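Local coordinates for protein putative fructose-aminoacid-6-phosphate deglycase (Bacillus subtilis, PDB 3EUA) that converts a range of fructosamine 6-phosphates into glucose 6-phosphate and a free amino acid, at residues 18-23 / 101-106; 78-83 / 91-96; 105-110 / 142-147. All blocks are in the same frame, centred on the assembly; numbering follows the deposited sequence.

Contact 1 (18-23 / 101-106)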
ATOM      1  N   GLN A  18      28.970  12.386   1.833  1.00 23.14           N
ATOM      2  CA  GLN A  18      29.871  13.533   1.916  1.00 24.66           C
ATOM      3  C   GLN A  18      29.262  14.695   1.149  1.00 24.17           C
ATOM      4  O   GLN A  18      29.210  15.814   1.646  1.00 24.33           O
ATOM      5  CB  GLN A  18      31.252  13.208   1.324  1.00 24.45           C
ATOM      6  CG  GLN A  18      32.117  12.245   2.124  1.00 27.50           C
ATOM      7  CD  GLN A  18      33.433  11.817   1.393  1.00 28.82           C
ATOM      8  OE1 GLN A  18      34.010  12.587   0.618  1.00 34.64           O
ATOM      9  NE2 GLN A  18      33.911  10.600   1.677  1.00 32.87           N
ATOM     10  N   ASP A  19      28.800  14.430  -0.070  1.00 24.19           N
ATOM     11  CA  ASP A  19      28.201  15.474  -0.900  1.00 24.75           C
ATOM     12  C   ASP A  19      26.852  15.956  -0.371  1.00 24.86           C
ATOM     13  O   ASP A  19      26.442  17.090  -0.607  1.00 24.96           O
ATOM     14  CB  ASP A  19      28.007  14.987  -2.338  1.00 24.98           C
ATOM     15  CG  ASP A  19      29.322  14.725  -3.062  1.00 27.18           C
ATOM     16  OD1 ASP A  19      30.423  15.066  -2.553  1.00 27.53           O
ATOM     17  OD2 ASP A  19      29.244  14.168  -4.176  1.00 28.13           O
ATOM     18  N   LEU A  20      26.147  15.088   0.337  1.00 24.80           N
ATOM     19  CA  LEU A  20      24.838  15.420   0.886  1.00 25.06           C
ATOM     20  C   LEU A  20      24.905  16.508   1.973  1.00 25.63           C
ATOM     21  O   LEU A  20      23.959  17.289   2.138  1.00 25.58           O
ATOM     22  CB  LEU A  20      24.211  14.130   1.446  1.00 24.89           C
ATOM     23  CG  LEU A  20      22.823  14.184   2.067  1.00 24.93           C
ATOM     24  CD1 LEU A  20      21.761  14.647   1.042  1.00 24.83           C
ATOM     25  CD2 LEU A  20      22.493  12.829   2.640  1.00 24.06           C
ATOM     26  N   LYS A  21      26.033  16.574   2.687  1.00 26.22           N
ATOM     27  CA  LYS A  21      26.204  17.522   3.769  1.00 26.77           C
ATOM     28  C   LYS A  21      25.945  18.950   3.311  1.00 26.76           C
ATOM     29  O   LYS A  21      26.504  19.398   2.303  1.00 26.47           O
ATOM     30  CB  LYS A  21      27.617  17.429   4.343  1.00 27.18           C
ATOM     31  CG  LYS A  21      27.868  18.404   5.452  1.00 27.15           C
ATOM     32  N   GLY A  22      25.089  19.645   4.054  1.00 26.82           N
ATOM     33  CA  GLY A  22      24.753  21.037   3.756  1.00 27.07           C
ATOM     34  C   GLY A  22      23.638  21.236   2.743  1.00 27.07           C
ATOM     35  O   GLY A  22      23.212  22.363   2.516  1.00 26.99           O
ATOM     36  N   LYS A  23      23.176  20.162   2.114  1.00 26.95           N
ATOM     37  CA  LYS A  23      22.121  20.283   1.126  1.00 27.50           C
ATOM     38  C   LYS A  23      20.782  20.388   1.820  1.00 27.14           C
ATOM     39  O   LYS A  23      20.607  19.953   2.959  1.00 27.05           O
ATOM     40  CB  LYS A  23      22.110  19.102   0.149  1.00 27.78           C
ATOM     41  CG  LYS A  23      23.250  19.080  -0.856  1.00 28.96           C
ATOM     42  CD  LYS A  23      23.093  17.871  -1.756  1.00 29.21           C
ATOM     43  CE  LYS A  23      24.162  17.772  -2.838  1.00 32.83           C
ATOM     44  NZ  LYS A  23      24.267  16.353  -3.352  1.00 33.77           N
ATOM     45  N   GLY A 101      15.172  18.323 -11.186  1.00 24.29           N
ATOM     46  CA  GLY A 101      16.144  18.899 -10.251  1.00 23.69           C
ATOM     47  C   GLY A 101      16.361  18.085  -8.979  1.00 23.10           C
ATOM     48  O   GLY A 101      17.093  18.491  -8.089  1.00 23.11           O
ATOM     49  N   ALA A 102      15.754  16.912  -8.888  1.00 22.13           N
ATOM     50  CA  ALA A 102      15.929  16.087  -7.701  1.00 21.82           C
ATOM     51  C   ALA A 102      17.314  15.433  -7.659  1.00 21.53           C
ATOM     52  O   ALA A 102      17.961  15.223  -8.697  1.00 21.17           O
ATOM     53  CB  ALA A 102      14.844  15.012  -7.620  1.00 21.57           C
ATOM     54  N   LEU A 103      17.764  15.163  -6.432  1.00 21.28           N
ATOM     55  CA  LEU A 103      18.998  14.448  -6.181  1.00 20.93           C
ATOM     56  C   LEU A 103      18.605  12.978  -6.312  1.00 21.01           C
ATOM     57  O   LEU A 103      17.645  12.534  -5.680  1.00 20.76           O
ATOM     58  CB  LEU A 103      19.510  14.739  -4.772  1.00 21.03           C
ATOM     59  CG  LEU A 103      20.747  13.992  -4.267  1.00 21.24           C
ATOM     60  CD1 LEU A 103      21.958  14.276  -5.140  1.00 21.12           C
ATOM     61  CD2 LEU A 103      20.991  14.392  -2.808  1.00 21.01           C
ATOM     62  N   THR A 104      19.320  12.231  -7.148  1.00 20.44           N
ATOM     63  CA  THR A 104      19.002  10.832  -7.388  1.00 20.21           C
ATOM     64  C   THR A 104      20.131   9.887  -7.060  1.00 20.09           C
ATOM     65  O   THR A 104      21.283  10.129  -7.414  1.00 19.45           O
ATOM     66  CB  THR A 104      18.610  10.584  -8.886  1.00 19.55           C
ATOM     67  OG1 THR A 104      19.631  11.065  -9.754  1.00 19.89           O
ATOM     68  CG2 THR A 104      17.309  11.270  -9.217  1.00 20.01           C
ATOM     69  N   ILE A 105      19.775   8.798  -6.386  1.00 19.90           N
ATOM     70  CA  ILE A 105      20.724   7.763  -6.066  1.00 19.85           C
ATOM     71  C   ILE A 105      20.062   6.436  -6.431  1.00 20.39           C
ATOM     72  O   ILE A 105      18.953   6.166  -6.002  1.00 20.18           O
ATOM     73  CB  ILE A 105      21.150   7.792  -4.595  1.00 20.05           C
ATOM     74  CG1 ILE A 105      22.145   6.653  -4.351  1.00 20.83           C
ATOM     75  CG2 ILE A 105      19.899   7.695  -3.691  1.00 18.04           C
ATOM     76  CD1 ILE A 105      23.014   6.768  -3.096  1.00 21.89           C
ATOM     77  N   ALA A 106      20.748   5.635  -7.244  1.00 20.57           N
ATOM     78  CA  ALA A 106      20.249   4.366  -7.674  1.00 21.31           C
ATOM     79  C   ALA A 106      21.091   3.238  -7.123  1.00 22.41           C
ATOM     80  O   ALA A 106      22.324   3.341  -7.100  1.00 21.77           O
ATOM     81  CB  ALA A 106      20.257   4.316  -9.227  1.00 20.21           C
TER
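This contact joins helix 11-20 to the parallel sheet of the first SIS domain, a three-layer alpha/beta/alpha fold. The end of the helix lies over the start of strand 103-108. Leu-20, in the last turn of the helix, and Lys-23, just beyond it, meet one strand residue, Leu-103. The backbones stay well apart, with the CA atoms of Leu-20 and Leu-103 separated by 9.2 Å. The side chains bridge the distance. With CG of Leu-103 swung away from the backbone N (chi1 175°), its fork extends toward segment 18-23 and both methyls reach it. CD2 of Leu-103 lies 3.9 Å from CD1 of Leu-20, and the two leucines cross at about a right angle. Lys-23 also passes across Leu-103 at about a right angle. Its chain is extended beyond CG and carries NZ to 3.6 Å from CD1 of Leu-103. CD of Lys-23 is 4.2 Å from CD2 of the same leucine.

A type II turn from Leu-20 to Lys-23 places the lysine. It is closed by Lys-23 N to Leu-20 O at 3.0 Å, with Gly-22 at the position of positive phi. On the other segment, Gly-101 ends helix 88-99 in a Schellman motif, shortly before Leu-103. Around the contact, Leu-20 also packs on helix 137-153, and Lys-23 on Tyr-121, whose hydroxyl is hydrogen-bonded to Asp-19 OD2.

The chemistry is largely apolar. The methyls of Leu-103 give the ammonium group of Lys-23 no polar partner, so that charge probably depends on other groups or on solvent.

Contact 2 (78-83 / 91-96)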
ATOM      1  N   VAL A  78      15.564  11.187  -4.398  1.00 18.38           N
ATOM      2  CA  VAL A  78      14.838  10.031  -4.926  1.00 18.49           C
ATOM      3  C   VAL A  78      15.795   8.839  -4.877  1.00 18.67           C
ATOM      4  O   VAL A  78      16.887   8.896  -5.404  1.00 18.43           O
ATOM      5  CB  VAL A  78      14.269  10.308  -6.321  1.00 18.55           C
ATOM      6  CG1 VAL A  78      13.514   9.100  -6.863  1.00 17.97           C
ATOM      7  CG2 VAL A  78      13.321  11.526  -6.279  1.00 19.28           C
ATOM      8  N   ILE A  79      15.388   7.782  -4.191  1.00 18.80           N
ATOM      9  CA  ILE A  79      16.189   6.596  -4.056  1.00 19.63           C
ATOM     10  C   ILE A  79      15.531   5.538  -4.927  1.00 19.98           C
ATOM     11  O   ILE A  79      14.343   5.222  -4.722  1.00 18.18           O
ATOM     12  CB  ILE A  79      16.239   6.093  -2.601  1.00 19.55           C
ATOM     13  CG1 ILE A  79      16.872   7.133  -1.675  1.00 20.59           C
ATOM     14  CG2 ILE A  79      17.042   4.771  -2.521  1.00 20.17           C
ATOM     15  CD1 ILE A  79      16.803   6.785  -0.222  1.00 19.54           C
ATOM     16  N   LEU A  80      16.285   5.032  -5.907  1.00 20.56           N
ATOM     17  CA  LEU A  80      15.783   4.022  -6.833  1.00 20.44           C
ATOM     18  C   LEU A  80      16.564   2.711  -6.729  1.00 21.62           C
ATOM     19  O   LEU A  80      17.723   2.680  -6.283  1.00 22.04           O
ATOM     20  CB  LEU A  80      15.788   4.540  -8.281  1.00 21.17           C
ATOM     21  CG  LEU A  80      15.118   5.905  -8.482  1.00 20.25           C
ATOM     22  CD1 LEU A  80      16.166   7.045  -8.638  1.00 18.29           C
ATOM     23  CD2 LEU A  80      14.210   5.847  -9.668  1.00 20.43           C
ATOM     24  N   CYS A  81      15.922   1.623  -7.130  1.00 22.53           N
ATOM     25  CA  CYS A  81      16.572   0.328  -7.113  1.00 22.61           C
ATOM     26  C   CYS A  81      16.077  -0.546  -8.255  1.00 21.92           C
ATOM     27  O   CYS A  81      14.880  -0.574  -8.551  1.00 21.25           O
ATOM     28  CB  CYS A  81      16.321  -0.368  -5.787  1.00 22.36           C
ATOM     29  SG  CYS A  81      17.194  -1.936  -5.688  1.00 26.21           S
ATOM     30  N   SER A  82      17.012  -1.241  -8.885  1.00 22.30           N
ATOM     31  CA  SER A  82      16.755  -2.199  -9.950  1.00 22.20           C
ATOM     32  C   SER A  82      17.926  -3.151  -9.956  1.00 22.76           C
ATOM     33  O   SER A  82      19.059  -2.718 -10.146  1.00 23.51           O
ATOM     34  CB  SER A  82      16.669  -1.539 -11.327  1.00 21.95           C
ATOM     35  OG  SER A  82      16.535  -2.536 -12.350  1.00 20.47           O
ATOM     36  N   HIS A  83      17.667  -4.440  -9.855  1.00 22.61           N
ATOM     37  CA  HIS A  83      18.742  -5.399  -9.818  1.00 23.29           C
ATOM     38  C   HIS A  83      19.582  -5.380 -11.093  1.00 23.29           C
ATOM     39  O   HIS A  83      20.777  -5.119 -11.087  1.00 22.99           O
ATOM     40  CB  HIS A  83      18.134  -6.764  -9.573  1.00 23.29           C
ATOM     41  CG  HIS A  83      19.152  -7.820  -9.369  1.00 23.26           C
ATOM     42  ND1 HIS A  83      19.818  -7.972  -8.177  1.00 23.01           N
ATOM     43  CD2 HIS A  83      19.664  -8.739 -10.212  1.00 25.99           C
ATOM     44  CE1 HIS A  83      20.668  -8.972  -8.284  1.00 25.31           C
ATOM     45  NE2 HIS A  83      20.598  -9.454  -9.509  1.00 24.29           N
ATOM     46  N   VAL A  91      14.273   3.120 -14.787  1.00 19.53           N
ATOM     47  CA  VAL A  91      15.216   3.913 -15.546  1.00 18.86           C
ATOM     48  C   VAL A  91      14.570   5.255 -15.892  1.00 19.77           C
ATOM     49  O   VAL A  91      15.149   6.314 -15.668  1.00 18.96           O
ATOM     50  CB  VAL A  91      15.648   3.196 -16.838  1.00 19.61           C
ATOM     51  CG1 VAL A  91      16.429   4.147 -17.785  1.00 18.09           C
ATOM     52  CG2 VAL A  91      16.468   1.933 -16.529  1.00 16.99           C
ATOM     53  N   LYS A  92      13.345   5.203 -16.404  1.00 20.12           N
ATOM     54  CA  LYS A  92      12.627   6.417 -16.763  1.00 20.45           C
ATOM     55  C   LYS A  92      12.339   7.244 -15.520  1.00 19.75           C
ATOM     56  O   LYS A  92      12.432   8.443 -15.567  1.00 19.39           O
ATOM     57  CB  LYS A  92      11.354   6.131 -17.562  1.00 20.13           C
ATOM     58  N   ALA A  93      12.002   6.618 -14.391  1.00 19.70           N
ATOM     59  CA  ALA A  93      11.745   7.372 -13.157  1.00 19.42           C
ATOM     60  C   ALA A  93      12.978   8.159 -12.712  1.00 19.26           C
ATOM     61  O   ALA A  93      12.832   9.291 -12.214  1.00 19.22           O
ATOM     62  CB  ALA A  93      11.258   6.473 -12.008  1.00 19.51           C
ATOM     63  N   ALA A  94      14.168   7.577 -12.892  1.00 19.16           N
ATOM     64  CA  ALA A  94      15.431   8.253 -12.528  1.00 19.34           C
ATOM     65  C   ALA A  94      15.607   9.495 -13.384  1.00 19.95           C
ATOM     66  O   ALA A  94      15.941  10.576 -12.867  1.00 20.20           O
ATOM     67  CB  ALA A  94      16.680   7.316 -12.694  1.00 18.75           C
ATOM     68  N   ALA A  95      15.400   9.342 -14.693  1.00 20.26           N
ATOM     69  CA  ALA A  95      15.535  10.460 -15.631  1.00 20.48           C
ATOM     70  C   ALA A  95      14.497  11.542 -15.335  1.00 20.69           C
ATOM     71  O   ALA A  95      14.804  12.733 -15.336  1.00 20.12           O
ATOM     72  CB  ALA A  95      15.402   9.979 -17.081  1.00 20.95           C
ATOM     73  N   PHE A  96      13.275  11.111 -15.060  1.00 20.63           N
ATOM     74  CA  PHE A  96      12.180  12.004 -14.720  1.00 21.03           C
ATOM     75  C   PHE A  96      12.487  12.857 -13.485  1.00 20.92           C
ATOM     76  O   PHE A  96      12.317  14.074 -13.524  1.00 20.76           O
ATOM     77  CB  PHE A  96      10.913  11.174 -14.490  1.00 21.46           C
ATOM     78  CG  PHE A  96       9.731  11.969 -14.078  1.00 22.07           C
ATOM     79  CD1 PHE A  96       9.071  12.772 -14.996  1.00 24.16           C
ATOM     80  CD2 PHE A  96       9.255  11.916 -12.798  1.00 23.00           C
ATOM     81  CE1 PHE A  96       7.967  13.499 -14.622  1.00 24.45           C
ATOM     82  CE2 PHE A  96       8.149  12.650 -12.442  1.00 21.90           C
ATOM     83  CZ  PHE A  96       7.523  13.424 -13.338  1.00 23.59           C
TER
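This is a buried apolar contact between a strand and the helix that follows it, within the beta-alpha-beta unit of strand 76-82, helix 88-99 and strand 103-108. Leu-80 meets Ala-93 and Ala-94 in the core of the first SIS domain. The two chains come close here: the CA atoms of Leu-80 and Ala-94 are 7.1 Å apart. Alanines on this side of the helix make such an approach possible.

Leu-80 points at the helix and divides its two methyls. CD2 lies 3.8 Å from CB of Ala-93. The same CD2 also approaches the helix backbone, 3.7 Å from N of Ala-94. CD1 turns to Ala-94 and stands 4.1 Å from its CB. The chi2 of Leu-80, 103°, is off a staggered angle, and at this rotation both methyls face the helix.

Neighbouring elements complete the layer. Ala-93 packs on Val-31 of the adjacent strand 27-32 and on helix 61-67, while Ala-94 touches Leu-115 of helix 114-118. At the end of the strand, Ser-82 OG is hydrogen-bonded to Thr-87 OG1. The turn after the strand is the part that, in related SIS domains, binds the sugar phosphate; it probably does so here.

With an alanine here in place of Leu-80, a gap would probably open against Ala-93 and Ala-94, which would lose both methyls of the fork.

The contact is made of methyl groups against small residues, so it rests on close fit and the exclusion of water and carries little directional bonding.

Contact 3 (105-110 / 142-147)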
ATOM      1  N   ILE A 105      19.775   8.798  -6.386  1.00 19.90           N
ATOM      2  CA  ILE A 105      20.724   7.763  -6.066  1.00 19.85           C
ATOM      3  C   ILE A 105      20.062   6.436  -6.431  1.00 20.39           C
ATOM      4  O   ILE A 105      18.953   6.166  -6.002  1.00 20.18           O
ATOM      5  CB  ILE A 105      21.150   7.792  -4.595  1.00 20.05           C
ATOM      6  CG1 ILE A 105      22.145   6.653  -4.351  1.00 20.83           C
ATOM      7  CG2 ILE A 105      19.899   7.695  -3.691  1.00 18.04           C
ATOM      8  CD1 ILE A 105      23.014   6.768  -3.096  1.00 21.89           C
ATOM      9  N   ALA A 106      20.748   5.635  -7.244  1.00 20.57           N
ATOM     10  CA  ALA A 106      20.249   4.366  -7.674  1.00 21.31           C
ATOM     11  C   ALA A 106      21.091   3.238  -7.123  1.00 22.41           C
ATOM     12  O   ALA A 106      22.324   3.341  -7.100  1.00 21.77           O
ATOM     13  CB  ALA A 106      20.257   4.316  -9.227  1.00 20.21           C
HETATM   14  N   MSE A 107      20.407   2.197  -6.639  1.00 23.04           N
HETATM   15  CA  MSE A 107      21.031   0.986  -6.201  1.00 25.50           C
HETATM   16  C   MSE A 107      20.847  -0.042  -7.317  1.00 24.70           C
HETATM   17  O   MSE A 107      19.787  -0.084  -7.955  1.00 24.62           O
HETATM   18  CB  MSE A 107      20.366   0.466  -4.961  1.00 25.42           C
HETATM   19  CG  MSE A 107      20.394   1.421  -3.822  1.00 27.96           C
HETATM   20 SE   MSE A 107      19.438   0.618  -2.331  0.75 34.63          SE
HETATM   21  CE  MSE A 107      20.456  -0.771  -2.186  1.00 13.11           C
ATOM     22  N   THR A 108      21.872  -0.850  -7.591  1.00 24.00           N
ATOM     23  CA  THR A 108      21.775  -1.857  -8.596  1.00 24.42           C
ATOM     24  C   THR A 108      22.870  -2.903  -8.396  1.00 25.33           C
ATOM     25  O   THR A 108      23.817  -2.685  -7.653  1.00 25.08           O
ATOM     26  CB  THR A 108      21.876  -1.197  -9.980  1.00 24.09           C
ATOM     27  OG1 THR A 108      21.648  -2.174 -10.996  1.00 24.83           O
ATOM     28  CG2 THR A 108      23.261  -0.484 -10.182  1.00 24.16           C
ATOM     29  N   PHE A 109      22.711  -4.048  -9.036  1.00 25.97           N
ATOM     30  CA  PHE A 109      23.726  -5.085  -9.029  1.00 27.12           C
ATOM     31  C   PHE A 109      24.648  -4.860 -10.241  1.00 28.01           C
ATOM     32  O   PHE A 109      25.773  -5.365 -10.272  1.00 27.63           O
ATOM     33  CB  PHE A 109      23.016  -6.447  -9.074  1.00 27.12           C
ATOM     34  CG  PHE A 109      23.931  -7.638  -9.039  1.00 27.15           C
ATOM     35  CD1 PHE A 109      24.708  -7.875  -7.934  1.00 27.55           C
ATOM     36  CD2 PHE A 109      23.949  -8.564 -10.092  1.00 26.16           C
ATOM     37  CE1 PHE A 109      25.541  -8.992  -7.876  1.00 27.23           C
ATOM     38  CE2 PHE A 109      24.754  -9.666 -10.045  1.00 27.30           C
ATOM     39  CZ  PHE A 109      25.565  -9.885  -8.929  1.00 27.51           C
ATOM     40  N   LYS A 110      24.196  -4.054 -11.204  1.00 29.16           N
ATOM     41  CA  LYS A 110      24.962  -3.805 -12.439  1.00 30.04           C
ATOM     42  C   LYS A 110      25.295  -2.330 -12.667  1.00 30.99           C
ATOM     43  O   LYS A 110      24.446  -1.569 -13.110  1.00 30.54           O
ATOM     44  CB  LYS A 110      24.208  -4.402 -13.606  1.00 29.58           C
ATOM     45  CG  LYS A 110      23.990  -5.869 -13.354  1.00 29.94           C
ATOM     46  CD  LYS A 110      23.641  -6.619 -14.557  1.00 31.51           C
ATOM     47  CE  LYS A 110      23.406  -8.057 -14.199  1.00 32.14           C
ATOM     48  NZ  LYS A 110      23.203  -8.828 -15.416  1.00 34.47           N
ATOM     49  N   TYR A 142      19.843   0.600   3.763  1.00 19.07           N
ATOM     50  CA  TYR A 142      19.938   1.162   5.106  1.00 18.96           C
ATOM     51  C   TYR A 142      21.190   2.050   5.317  1.00 19.28           C
ATOM     52  O   TYR A 142      21.146   3.022   6.066  1.00 19.68           O
ATOM     53  CB  TYR A 142      19.840   0.088   6.204  1.00 19.72           C
ATOM     54  CG  TYR A 142      18.442  -0.314   6.634  1.00 18.23           C
ATOM     55  CD1 TYR A 142      17.305   0.454   6.311  1.00 20.44           C
ATOM     56  CD2 TYR A 142      18.279  -1.319   7.587  1.00 22.14           C
ATOM     57  CE1 TYR A 142      16.036   0.114   6.795  1.00 18.95           C
ATOM     58  CE2 TYR A 142      16.997  -1.672   8.091  1.00 19.42           C
ATOM     59  CZ  TYR A 142      15.895  -0.960   7.674  1.00 19.97           C
ATOM     60  OH  TYR A 142      14.667  -1.278   8.159  1.00 19.45           O
ATOM     61  N   GLN A 143      22.312   1.725   4.694  1.00 18.72           N
ATOM     62  CA  GLN A 143      23.475   2.617   4.781  1.00 18.92           C
ATOM     63  C   GLN A 143      23.078   4.017   4.275  1.00 18.58           C
ATOM     64  O   GLN A 143      23.378   5.054   4.911  1.00 18.38           O
ATOM     65  CB  GLN A 143      24.643   2.070   3.956  1.00 18.65           C
ATOM     66  CG  GLN A 143      25.236   0.738   4.413  1.00 19.38           C
ATOM     67  CD  GLN A 143      26.302   0.222   3.453  1.00 20.24           C
ATOM     68  OE1 GLN A 143      27.061   1.001   2.898  1.00 21.31           O
ATOM     69  NE2 GLN A 143      26.378  -1.098   3.280  1.00 20.58           N
ATOM     70  N   ILE A 144      22.379   4.042   3.139  1.00 18.66           N
ATOM     71  CA  ILE A 144      21.896   5.287   2.545  1.00 18.41           C
ATOM     72  C   ILE A 144      20.873   5.995   3.446  1.00 18.85           C
ATOM     73  O   ILE A 144      20.970   7.208   3.715  1.00 18.59           O
ATOM     74  CB  ILE A 144      21.219   5.034   1.171  1.00 18.22           C
ATOM     75  CG1 ILE A 144      22.228   4.412   0.178  1.00 19.01           C
ATOM     76  CG2 ILE A 144      20.651   6.341   0.619  1.00 18.89           C
ATOM     77  CD1 ILE A 144      21.664   3.952  -1.216  1.00 17.68           C
ATOM     78  N   VAL A 145      19.875   5.232   3.895  1.00 19.01           N
ATOM     79  CA  VAL A 145      18.774   5.769   4.704  1.00 18.42           C
ATOM     80  C   VAL A 145      19.245   6.312   6.059  1.00 18.93           C
ATOM     81  O   VAL A 145      18.997   7.478   6.371  1.00 18.66           O
ATOM     82  CB  VAL A 145      17.654   4.715   4.855  1.00 18.81           C
ATOM     83  CG1 VAL A 145      16.619   5.078   5.914  1.00 18.37           C
ATOM     84  CG2 VAL A 145      17.002   4.521   3.500  1.00 17.60           C
ATOM     85  N   PHE A 146      19.943   5.502   6.843  1.00 19.19           N
ATOM     86  CA  PHE A 146      20.434   5.983   8.147  1.00 19.95           C
ATOM     87  C   PHE A 146      21.508   7.037   7.994  1.00 20.10           C
ATOM     88  O   PHE A 146      21.620   7.939   8.827  1.00 20.43           O
ATOM     89  CB  PHE A 146      20.935   4.848   9.032  1.00 19.66           C
ATOM     90  CG  PHE A 146      19.812   4.022   9.629  1.00 20.51           C
ATOM     91  CD1 PHE A 146      19.213   4.394  10.822  1.00 20.33           C
ATOM     92  CD2 PHE A 146      19.352   2.894   8.986  1.00 21.12           C
ATOM     93  CE1 PHE A 146      18.161   3.644  11.344  1.00 19.25           C
ATOM     94  CE2 PHE A 146      18.322   2.149   9.508  1.00 20.18           C
ATOM     95  CZ  PHE A 146      17.728   2.531  10.687  1.00 20.23           C
ATOM     96  N   GLY A 147      22.292   6.919   6.930  1.00 20.48           N
ATOM     97  CA  GLY A 147      23.318   7.909   6.626  1.00 20.19           C
ATOM     98  C   GLY A 147      22.688   9.257   6.324  1.00 20.15           C
ATOM     99  O   GLY A 147      23.176  10.258   6.794  1.00 19.84           O
TER
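The rings of Tyr-142 and Phe-146 lie on the side of helix 137-153 turned from the strand, and from this helix segment Ile-144 alone makes the contact, with Ile-105 and Met-107. Tyr-142 and Phe-146 stand about one turn apart on the helix. One face of the Tyr-142 ring takes CE2 of Phe-146, which stands 3.7 Å above the plane and is shifted toward the rim. The Phe-146 ring has the carbonyl O of Tyr-142 at its edge, in plane. Both rings pack on helices 41-50 and 158-190, and Tyr-142 OH is hydrogen-bonded to Tyr-293 O.

Ile-144 reaches the sheet with its longer branch. Its CD1 meets CD1 of Ile-105 at 3.6 Å, the two side chains approaching tip to tip. Ile-105 has CG1 anti to the backbone N (chi1 180°), which sends CD1 out to the helix. In the SIS fold this helix packs on one face of the parallel sheet, here against strand 103-108. Helix 11-20 shares the layer: its Phe-16 touches both isoleucines.

Met-107, modelled as selenomethionine, is the second strand residue to touch Ile-144. Its CG lies 3.8 Å from CD1 of Ile-144. The two side chains slide past each other in opposite directions. The chain of Met-107 bends at chi3 (60°), and its SE stays 4.2 Å from CD1 of Ile-144.

Overall arrangement
From the N terminus, helix 11-20 ends at 18-23, and contact 1 closes a long loop when the chain returns in strand 103-108. Contact 2 is nested inside that loop: strand 76-82 and helix 88-99 close a short loop of their own. Contact 3 opens on the strand where contact 1 ends, sharing Ile-105 and Ala-106, and closes in helix 137-153; contacts 2 and 3 follow in series. Strands 76-82 and 103-108 are neighbours in the sheet, joined by backbone hydrogen bonds at Leu-103, Ile-105 and Met-107. Contacts 1 and 3 bring helices 11-20 and 137-153 to one face of it, and contact 2 brings helix 88-99 to the other.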